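Local coordinates for protein CTD kinase subunit gamma (Schizosaccharomyces pombe, PDB 5CE7) that probably helps, as the gamma subunit of the CTD kinase complex, to activate the kinase that hyperphosphorylates the C-terminal repeat domain of RNA polymerase II, at residues A[63-66]-A[67-71]; A[32-35]-A[36-39]; A[56-59]-A[60-64]. One frame throughout, in Å; residues are numbered along the deposited sequence.

Contact 1 (A[63-66]-A[67-71]); sequences FVDT and LCEMC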
ATOM      1  N   PHE A  63       1.354  -0.815   5.244  1.00 10.57           N
ATOM      2  CA  PHE A  63       0.822   0.542   5.441  1.00 13.10           C
ATOM      3  C   PHE A  63      -0.403   0.832   4.561  1.00 13.79           C
ATOM      4  O   PHE A  63      -1.374   1.472   4.997  1.00 14.83           O
ATOM      5  CB  PHE A  63       1.890   1.609   5.152  1.00 13.74           C
ATOM      6  CG  PHE A  63       1.312   2.994   4.998  1.00 11.70           C
ATOM      7  CD1 PHE A  63       0.760   3.647   6.093  1.00 11.84           C
ATOM      8  CD2 PHE A  63       1.283   3.619   3.764  1.00 15.86           C
ATOM      9  CE1 PHE A  63       0.200   4.906   5.958  1.00 12.46           C
ATOM     10  CE2 PHE A  63       0.730   4.888   3.618  1.00 13.45           C
ATOM     11  CZ  PHE A  63       0.188   5.528   4.724  1.00 11.91           C
ATOM     12  N   VAL A  64      -0.336   0.389   3.309  1.00 13.11           N
ATOM     13  CA  VAL A  64      -1.447   0.546   2.368  1.00 14.32           C
ATOM     14  C   VAL A  64      -2.694  -0.161   2.895  1.00 14.38           C
ATOM     15  O   VAL A  64      -3.809   0.318   2.742  1.00 14.81           O
ATOM     16  CB  VAL A  64      -1.064  -0.015   0.971  1.00 21.44           C
ATOM     17  CG1 VAL A  64      -2.300  -0.392   0.170  1.00 25.80           C
ATOM     18  CG2 VAL A  64      -0.181   0.979   0.223  1.00 19.78           C
ATOM     19  N   ASP A  65      -2.499  -1.317   3.509  1.00 18.75           N
ATOM     20  CA  ASP A  65      -3.608  -2.058   4.110  1.00 22.32           C
ATOM     21  C   ASP A  65      -4.187  -1.249   5.280  1.00 15.94           C
ATOM     22  O   ASP A  65      -5.393  -1.045   5.373  1.00 16.68           O
ATOM     23  CB  ASP A  65      -3.099  -3.425   4.576  1.00 23.73           C
ATOM     24  CG  ASP A  65      -4.217  -4.403   4.921  1.00 26.01           C
ATOM     25  OD1 ASP A  65      -5.404  -4.117   4.691  1.00 23.82           O
ATOM     26  OD2 ASP A  65      -3.885  -5.495   5.405  1.00 31.73           O
ATOM     27  N   THR A  66      -3.311  -0.792   6.163  1.00 15.98           N
ATOM     28  CA  THR A  66      -3.701   0.052   7.304  1.00 15.48           C
ATOM     29  C   THR A  66      -4.398   1.358   6.865  1.00 14.95           C
ATOM     30  O   THR A  66      -5.425   1.771   7.440  1.00 16.25           O
ATOM     31  CB  THR A  66      -2.456   0.359   8.179  1.00 15.25           C
ATOM     32  OG1 THR A  66      -1.940  -0.876   8.705  1.00 17.33           O
ATOM     33  CG2 THR A  66      -2.802   1.322   9.342  1.00 11.54           C
ATOM     34  N   LEU A  67      -3.854   1.990   5.830  1.00 12.38           N
ATOM     35  CA  LEU A  67      -4.452   3.190   5.260  1.00 12.72           C
ATOM     36  C   LEU A  67      -5.876   2.923   4.765  1.00 15.34           C
ATOM     37  O   LEU A  67      -6.809   3.678   5.072  1.00 17.59           O
ATOM     38  CB  LEU A  67      -3.595   3.720   4.105  1.00  9.86           C
ATOM     39  CG  LEU A  67      -4.099   4.965   3.373  1.00 12.44           C
ATOM     40  CD1 LEU A  67      -4.258   6.136   4.353  1.00 15.13           C
ATOM     41  CD2 LEU A  67      -3.121   5.358   2.293  1.00 12.11           C
ATOM     42  N   CYS A  68      -6.049   1.863   3.983  1.00 10.55           N
ATOM     43  CA  CYS A  68      -7.387   1.497   3.530  1.00 13.89           C
ATOM     44  C   CYS A  68      -8.350   1.232   4.704  1.00 15.06           C
ATOM     45  O   CYS A  68      -9.473   1.721   4.702  1.00 16.97           O
ATOM     46  CB  CYS A  68      -7.341   0.292   2.568  1.00 14.67           C
ATOM     47  SG  CYS A  68      -6.577   0.656   0.959  1.00 17.81           S
ATOM     48  N   GLU A  69      -7.918   0.457   5.694  1.00 13.97           N
ATOM     49  CA  GLU A  69      -8.766   0.177   6.859  1.00 15.60           C
ATOM     50  C   GLU A  69      -9.190   1.466   7.547  1.00 15.81           C
ATOM     51  O   GLU A  69     -10.352   1.654   7.889  1.00 18.77           O
ATOM     52  CB  GLU A  69      -8.047  -0.727   7.861  1.00 20.94           C
ATOM     53  CG  GLU A  69      -7.753  -2.116   7.319  1.00 27.46           C
ATOM     54  CD  GLU A  69      -6.962  -2.989   8.289  1.00 36.80           C
ATOM     55  OE1 GLU A  69      -6.239  -2.442   9.145  1.00 36.58           O
ATOM     56  OE2 GLU A  69      -7.073  -4.230   8.195  1.00 40.61           O
HETATM   57  N   MSE A  70      -8.242   2.369   7.736  1.00 15.40           N
HETATM   58  CA  MSE A  70      -8.552   3.622   8.397  1.00 16.98           C
HETATM   59  C   MSE A  70      -9.418   4.528   7.538  1.00 14.90           C
HETATM   60  O   MSE A  70     -10.283   5.221   8.054  1.00 17.51           O
HETATM   61  CB  MSE A  70      -7.273   4.301   8.862  1.00 17.38           C
HETATM   62  CG  MSE A  70      -6.606   3.512   9.991  1.00 28.23           C
HETATM   63 SE   MSE A  70      -5.106   4.472  10.740  1.00 63.52          SE
HETATM   64  CE  MSE A  70      -5.839   6.309  10.499  1.00 14.91           C
ATOM     65  N   CYS A  71      -9.207   4.509   6.225  1.00 12.48           N
ATOM     66  CA  CYS A  71     -10.104   5.231   5.324  1.00 15.54           C
ATOM     67  C   CYS A  71     -11.545   4.750   5.520  1.00 18.09           C
ATOM     68  O   CYS A  71     -12.467   5.557   5.637  1.00 18.22           O
ATOM     69  CB  CYS A  71      -9.677   5.068   3.858  1.00 12.94           C
ATOM     70  SG  CYS A  71      -8.250   6.065   3.381  1.00 16.71           S
TER
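The Phe-63 ring carries Leu-67 CB over one face, 4.2 Å above its plane and offset toward the rim, while Leu-67 CD2 approaches the far end of the ring, 4.1 Å from Phe-63 CE2. Both side chains have CG anti to the backbone N (chi1 165° for Phe-63, 179° for Leu-67), which lets the leucine methyl meet the ring one turn further along the helix. The other flat groups are two carboxylates, those of Asp-65 and Glu-69. Their planes are turned 50° apart, and Asp-65 OD1 lies 3.9 Å from Glu-69 OE2. Such a pairing of like charges would be costly alone, but Lys-119 makes a salt bridge with Asp-65 OD1 and a long, weak ion pair with Glu-69 OE2, and probably offsets part of the repulsion. Ser-115 adds a hydrogen bond to Asp-65 OD1, tying this side of the turn to helix 100-118.

Residues 63-71 form regular alpha-helix within helix 54-73 of the CTD-interacting domain, an all-helical right-handed superhelix whose fold in Ctk3 is noncanonical. Four successive i to i+4 bonds document the regularity: the shortest, Leu-67 N to Phe-63 O, measures 2.7 Å, and Met-70 N to Thr-66 O 2.9 Å. Different sides of the helix meet different neighbours. Phe-63 and Met-70 pack on helix 25-33, whereas Val-64 and Cys-68 touch Ile-84 of helix 80-86.

Thr-66 and Met-70, a selenomethionine, run side by side and point the same way, with Thr-66 CG2 4.1 Å from Met-70 SE. The methyl branch of the threonine thus meets Met-70, while OG1 is hydrogen-bonded to Gln-24 OE1 and weakly to Tyr-62 O. Closer to the backbone, Met-70 CG rests 3.3 Å from Thr-66 O.

Contact 2 (A[32-35]-A[36-39]); sequences IKHL and DLEE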
ATOM      1  N   ILE A  32      -4.948  11.031   5.852  1.00 14.44           N
ATOM      2  CA  ILE A  32      -6.400  11.212   5.867  1.00 17.81           C
ATOM      3  C   ILE A  32      -6.757  12.624   6.295  1.00 19.47           C
ATOM      4  O   ILE A  32      -7.658  13.250   5.733  1.00 18.78           O
ATOM      5  CB  ILE A  32      -7.092  10.177   6.798  1.00 17.34           C
ATOM      6  CG1 ILE A  32      -7.054   8.789   6.148  1.00 17.76           C
ATOM      7  CG2 ILE A  32      -8.524  10.596   7.102  1.00 20.30           C
ATOM      8  CD1 ILE A  32      -7.282   7.645   7.099  1.00 19.49           C
ATOM      9  N   LYS A  33      -6.032  13.131   7.282  1.00 21.03           N
ATOM     10  CA  LYS A  33      -6.220  14.507   7.739  1.00 23.47           C
ATOM     11  C   LYS A  33      -5.993  15.492   6.597  1.00 22.96           C
ATOM     12  O   LYS A  33      -6.595  16.568   6.557  1.00 23.17           O
ATOM     13  CB  LYS A  33      -5.267  14.796   8.891  1.00 28.04           C
ATOM     14  CG  LYS A  33      -5.178  16.260   9.322  1.00 39.09           C
ATOM     15  CD  LYS A  33      -6.460  16.755   9.984  1.00 47.25           C
ATOM     16  CE  LYS A  33      -6.322  18.224  10.402  1.00 51.92           C
ATOM     17  NZ  LYS A  33      -7.598  18.822  10.900  1.00 51.11           N
ATOM     18  N   HIS A  34      -5.129  15.111   5.661  1.00 21.30           N
ATOM     19  CA  HIS A  34      -4.782  15.970   4.535  1.00 20.31           C
ATOM     20  C   HIS A  34      -5.194  15.349   3.220  1.00 18.89           C
ATOM     21  O   HIS A  34      -4.420  15.312   2.264  1.00 16.57           O
ATOM     22  CB  HIS A  34      -3.285  16.253   4.560  1.00 20.09           C
ATOM     23  CG  HIS A  34      -2.863  17.013   5.774  1.00 24.25           C
ATOM     24  ND1 HIS A  34      -2.262  16.411   6.862  1.00 27.80           N
ATOM     25  CD2 HIS A  34      -3.014  18.317   6.101  1.00 20.58           C
ATOM     26  CE1 HIS A  34      -2.037  17.320   7.792  1.00 23.86           C
ATOM     27  NE2 HIS A  34      -2.486  18.485   7.358  1.00 25.85           N
ATOM     28  N   LEU A  35      -6.423  14.857   3.188  1.00 20.11           N
ATOM     29  CA  LEU A  35      -6.998  14.233   2.004  1.00 22.64           C
ATOM     30  C   LEU A  35      -6.897  15.145   0.790  1.00 21.37           C
ATOM     31  O   LEU A  35      -6.862  14.668  -0.351  1.00 19.12           O
ATOM     32  CB  LEU A  35      -8.470  13.912   2.253  1.00 23.99           C
ATOM     33  CG  LEU A  35      -8.952  12.474   2.290  1.00 33.01           C
ATOM     34  CD1 LEU A  35     -10.483  12.477   2.286  1.00 31.84           C
ATOM     35  CD2 LEU A  35      -8.408  11.660   1.123  1.00 34.10           C
ATOM     36  N   ASP A  36      -6.866  16.455   1.029  1.00 22.87           N
ATOM     37  CA  ASP A  36      -6.765  17.416  -0.071  1.00 26.40           C
ATOM     38  C   ASP A  36      -5.474  17.234  -0.851  1.00 21.34           C
ATOM     39  O   ASP A  36      -5.402  17.576  -2.033  1.00 19.99           O
ATOM     40  CB  ASP A  36      -6.926  18.870   0.399  1.00 30.87           C
ATOM     41  CG  ASP A  36      -6.009  19.226   1.556  1.00 36.57           C
ATOM     42  OD1 ASP A  36      -5.366  20.289   1.489  1.00 39.50           O
ATOM     43  OD2 ASP A  36      -5.946  18.459   2.538  1.00 35.68           O
ATOM     44  N   LEU A  37      -4.466  16.668  -0.185  1.00 13.93           N
ATOM     45  CA  LEU A  37      -3.166  16.447  -0.804  1.00 14.69           C
ATOM     46  C   LEU A  37      -3.014  14.999  -1.286  1.00 16.41           C
ATOM     47  O   LEU A  37      -1.911  14.552  -1.534  1.00 13.69           O
ATOM     48  CB  LEU A  37      -2.030  16.774   0.182  1.00 15.52           C
ATOM     49  CG  LEU A  37      -1.736  18.199   0.706  1.00 25.01           C
ATOM     50  CD1 LEU A  37      -2.205  19.341  -0.239  1.00 14.34           C
ATOM     51  CD2 LEU A  37      -2.301  18.410   2.091  1.00 28.83           C
ATOM     52  N   GLU A  38      -4.123  14.270  -1.429  1.00 17.63           N
ATOM     53  CA  GLU A  38      -4.067  12.827  -1.739  1.00 14.54           C
ATOM     54  C   GLU A  38      -3.193  12.463  -2.949  1.00 17.44           C
ATOM     55  O   GLU A  38      -2.469  11.475  -2.934  1.00 17.19           O
ATOM     56  CB  GLU A  38      -5.483  12.234  -1.871  1.00 11.76           C
ATOM     57  CG  GLU A  38      -6.346  12.840  -2.977  1.00 17.35           C
ATOM     58  CD  GLU A  38      -7.801  12.372  -2.921  1.00 22.61           C
ATOM     59  OE1 GLU A  38      -8.199  11.734  -1.927  1.00 25.72           O
ATOM     60  OE2 GLU A  38      -8.554  12.653  -3.868  1.00 26.42           O
ATOM     61  N   GLU A  39      -3.242  13.270  -4.000  1.00 20.19           N
ATOM     62  CA  GLU A  39      -2.440  12.980  -5.175  1.00 18.75           C
ATOM     63  C   GLU A  39      -0.958  13.097  -4.862  1.00 15.94           C
ATOM     64  O   GLU A  39      -0.176  12.239  -5.265  1.00 17.63           O
ATOM     65  CB  GLU A  39      -2.822  13.913  -6.325  1.00 29.41           C
ATOM     66  CG  GLU A  39      -4.315  13.975  -6.568  1.00 39.14           C
ATOM     67  CD  GLU A  39      -4.731  13.280  -7.845  1.00 48.40           C
ATOM     68  OE1 GLU A  39      -4.632  13.912  -8.920  1.00 53.94           O
ATOM     69  OE2 GLU A  39      -5.163  12.109  -7.777  1.00 48.52           O
TER
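His-34 O receives the shorter of the two hydrogen bonds across this turn, from Leu-37 N at 2.8 Å. The bend is a short 3-10 turn linking helix 25-33 to helix 38-51: His-34 is the first residue to leave helical phi/psi after the former, and Leu-37 occupies the N-cap position of the latter. Glu-38 N then bonds to Leu-35 O at 3.0 Å. Both are i to i+3 bonds, the evidence for the 3-10 winding, and in both the donor stands above the carbonyl plane, 45° out of it for Leu-37 N and 65° for Glu-38 N.

On one side of the turn, His-34 and Leu-37 lie alongside each other and point the same way. The contact is tight, with Leu-37 CD2 3.4 Å from His-34 CB, and the second torsion of Leu-37 is strained, away from a staggered position; the same methyl meets the imidazole obliquely. Lys-33 CG sits over one face of that ring, 3.6 Å above the plane and offset toward the rim. The ring is further tethered by a hydrogen bond from His-34 ND1 to Phe-30 O and also meets the Phe-30 ring.

Asp-36 folds back over the preceding backbone. Its CG is placed between its own N and carbonyl carbon (chi1 52°), and this brings Asp-36 OD2 to 3.3 Å from His-34 C. Glu-38 has a similar first torsion and then extends, which lays Glu-38 CB and CG against Leu-35 O. Tyr-80 of helix 80-86 touches both Leu-35 and Glu-38. Glu-38 OE1 also comes to 3.1 Å from Leu-35 CD2, a tight contact and not a bond, whose exact distance is doubtful.

Contact 3 (A[56-59]-A[60-64]); sequences TRVN and IMYFV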
ATOM      1  N   THR A  56      11.441  -2.524   2.877  1.00 15.90           N
ATOM      2  CA  THR A  56      10.669  -1.279   2.866  1.00 11.95           C
ATOM      3  C   THR A  56       9.404  -1.405   2.018  1.00 10.88           C
ATOM      4  O   THR A  56       8.347  -0.907   2.376  1.00 10.85           O
ATOM      5  CB  THR A  56      11.553  -0.108   2.347  1.00 18.20           C
ATOM      6  OG1 THR A  56      12.587   0.161   3.303  1.00 18.29           O
ATOM      7  CG2 THR A  56      10.732   1.169   2.131  1.00 19.37           C
ATOM      8  N   ARG A  57       9.515  -2.087   0.885  1.00 12.79           N
ATOM      9  CA  ARG A  57       8.370  -2.265   0.015  1.00 14.20           C
ATOM     10  C   ARG A  57       7.247  -3.058   0.680  1.00 10.22           C
ATOM     11  O   ARG A  57       6.078  -2.727   0.535  1.00 16.10           O
ATOM     12  CB  ARG A  57       8.818  -2.856  -1.322  1.00 18.20           C
ATOM     13  CG  ARG A  57       9.441  -1.762  -2.203  1.00 25.27           C
ATOM     14  CD  ARG A  57      10.733  -2.175  -2.869  1.00 32.00           C
ATOM     15  NE  ARG A  57      10.460  -2.900  -4.087  1.00 30.14           N
ATOM     16  CZ  ARG A  57      10.916  -2.581  -5.295  1.00 28.51           C
ATOM     17  NH1 ARG A  57      11.705  -1.535  -5.476  1.00 34.86           N
ATOM     18  NH2 ARG A  57      10.571  -3.335  -6.334  1.00 19.05           N
ATOM     19  N   VAL A  58       7.624  -4.094   1.417  1.00 12.17           N
ATOM     20  CA  VAL A  58       6.676  -4.919   2.148  1.00 13.16           C
ATOM     21  C   VAL A  58       6.001  -4.093   3.244  1.00 11.16           C
ATOM     22  O   VAL A  58       4.796  -4.176   3.441  1.00 13.88           O
ATOM     23  CB  VAL A  58       7.374  -6.162   2.772  1.00 14.94           C
ATOM     24  CG1 VAL A  58       6.477  -6.817   3.801  1.00 19.03           C
ATOM     25  CG2 VAL A  58       7.730  -7.158   1.691  1.00 17.34           C
ATOM     26  N   ASN A  59       6.777  -3.287   3.955  1.00 10.03           N
ATOM     27  CA  ASN A  59       6.191  -2.456   5.007  1.00 13.79           C
ATOM     28  C   ASN A  59       5.245  -1.400   4.451  1.00 12.98           C
ATOM     29  O   ASN A  59       4.244  -1.067   5.075  1.00 12.49           O
ATOM     30  CB  ASN A  59       7.276  -1.854   5.910  1.00 15.04           C
ATOM     31  CG  ASN A  59       7.911  -2.900   6.817  1.00 16.87           C
ATOM     32  OD1 ASN A  59       7.285  -3.905   7.140  1.00 15.24           O
ATOM     33  ND2 ASN A  59       9.158  -2.674   7.217  1.00 19.67           N
ATOM     34  N   ILE A  60       5.540  -0.901   3.254  1.00 13.69           N
ATOM     35  CA  ILE A  60       4.623   0.013   2.578  1.00 14.43           C
ATOM     36  C   ILE A  60       3.330  -0.682   2.151  1.00 11.94           C
ATOM     37  O   ILE A  60       2.258  -0.096   2.213  1.00 14.62           O
ATOM     38  CB  ILE A  60       5.290   0.715   1.373  1.00 17.56           C
ATOM     39  CG1 ILE A  60       6.342   1.712   1.881  1.00 19.25           C
ATOM     40  CG2 ILE A  60       4.228   1.433   0.540  1.00 20.25           C
ATOM     41  CD1 ILE A  60       7.307   2.213   0.817  1.00 22.79           C
HETATM   42  N   MSE A  61       3.432  -1.938   1.727  1.00 13.15           N
HETATM   43  CA  MSE A  61       2.248  -2.761   1.454  1.00 17.38           C
HETATM   44  C   MSE A  61       1.372  -2.914   2.711  1.00 17.21           C
HETATM   45  O   MSE A  61       0.148  -2.803   2.645  1.00 12.92           O
HETATM   46  CB  MSE A  61       2.689  -4.134   0.942  1.00  8.81           C
HETATM   47  CG  MSE A  61       1.578  -5.060   0.371  1.00 31.35           C
HETATM   48 SE   MSE A  61       0.702  -4.275  -1.221  1.00 57.03          SE
HETATM   49  CE  MSE A  61       0.931  -5.772  -2.448  1.00 52.92           C
ATOM     50  N   TYR A  62       1.995  -3.171   3.855  1.00 15.56           N
ATOM     51  CA  TYR A  62       1.232  -3.239   5.105  1.00 15.81           C
ATOM     52  C   TYR A  62       0.577  -1.888   5.376  1.00 12.71           C
ATOM     53  O   TYR A  62      -0.602  -1.822   5.730  1.00 15.47           O
ATOM     54  CB  TYR A  62       2.127  -3.578   6.291  1.00 12.72           C
ATOM     55  CG  TYR A  62       2.809  -4.913   6.242  1.00 15.01           C
ATOM     56  CD1 TYR A  62       2.236  -6.003   5.594  1.00 16.72           C
ATOM     57  CD2 TYR A  62       4.036  -5.091   6.872  1.00 23.59           C
ATOM     58  CE1 TYR A  62       2.883  -7.245   5.581  1.00 20.86           C
ATOM     59  CE2 TYR A  62       4.682  -6.311   6.859  1.00 23.59           C
ATOM     60  CZ  TYR A  62       4.103  -7.380   6.216  1.00 21.66           C
ATOM     61  OH  TYR A  62       4.780  -8.578   6.217  1.00 23.50           O
ATOM     62  N   PHE A  63       1.354  -0.815   5.244  1.00 10.57           N
ATOM     63  CA  PHE A  63       0.822   0.542   5.441  1.00 13.10           C
ATOM     64  C   PHE A  63      -0.403   0.832   4.561  1.00 13.79           C
ATOM     65  O   PHE A  63      -1.374   1.472   4.997  1.00 14.83           O
ATOM     66  CB  PHE A  63       1.890   1.609   5.152  1.00 13.74           C
ATOM     67  CG  PHE A  63       1.312   2.994   4.998  1.00 11.70           C
ATOM     68  CD1 PHE A  63       0.760   3.647   6.093  1.00 11.84           C
ATOM     69  CD2 PHE A  63       1.283   3.619   3.764  1.00 15.86           C
ATOM     70  CE1 PHE A  63       0.200   4.906   5.958  1.00 12.46           C
ATOM     71  CE2 PHE A  63       0.730   4.888   3.618  1.00 13.45           C
ATOM     72  CZ  PHE A  63       0.188   5.528   4.724  1.00 11.91           C
ATOM     73  N   VAL A  64      -0.336   0.389   3.309  1.00 13.11           N
ATOM     74  CA  VAL A  64      -1.447   0.546   2.368  1.00 14.32           C
ATOM     75  C   VAL A  64      -2.694  -0.161   2.895  1.00 14.38           C
ATOM     76  O   VAL A  64      -3.809   0.318   2.742  1.00 14.81           O
ATOM     77  CB  VAL A  64      -1.064  -0.015   0.971  1.00 21.44           C
ATOM     78  CG1 VAL A  64      -2.300  -0.392   0.170  1.00 25.80           C
ATOM     79  CG2 VAL A  64      -0.181   0.979   0.223  1.00 19.78           C
TER
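With CG1 anti to the backbone N (chi1 166°) at Val-58, and CG anti to the carbonyl carbon (chi1 -63°) at Tyr-62, the two side chains run alongside each other in the same direction. The methyl Val-58 CG1 meets the hydroxyl-bearing end of the ring in a tight contact, 3.4 Å from Tyr-62 CZ. Nearer the backbone, Val-58 O lies over one face of the Tyr-62 ring, 3.5 Å above its plane and offset toward the rim, while the same oxygen accepts a hydrogen bond from Tyr-62 N at 3.0 Å. Asn-59 approaches the ring obliquely: its amide plane is turned 44° from it, and Asn-59 OD1 is 3.5 Å from Tyr-62 CD2.

These are i to i+4 and i to i+3 neighbours on the early turns of helix 54-73, within the all-helical CTD-interacting domain. Helix 100-118 borders this side through Asn-105 on Val-58 and Glu-108 on Tyr-62, and a bound HEPES molecule, probably from the crystallisation liquor, comes within about 3 Å of the tyrosine side chain.

Another side of the helix holds Thr-56 and Ile-60, whose methyls meet at 3.8 Å between Thr-56 CG2 and Ile-60 CD1. Ile-60 also packs on Ile-45 and Leu-49 of helix 38-51.

Along the chain the order is contact 2, contact 3, contact 1. Contact 2 is the surface turn joining helix 25-33 to helix 38-51; the other two are overlapping parts of helix 54-73, sharing Phe-63 and Val-64, with centres about 10 Å apart. Contact 2 lies about 14 Å centre to centre from contact 1 and touches it: Ile-32 CD1 packs 3.8 Å from Met-70 CB. From contact 3 it is about 19 Å away between centres and about 8 Å between nearest atoms, without touch. Helix 54-73 thus runs through the domain as a shared packing element, its later turns packing against the end of helix 25-33.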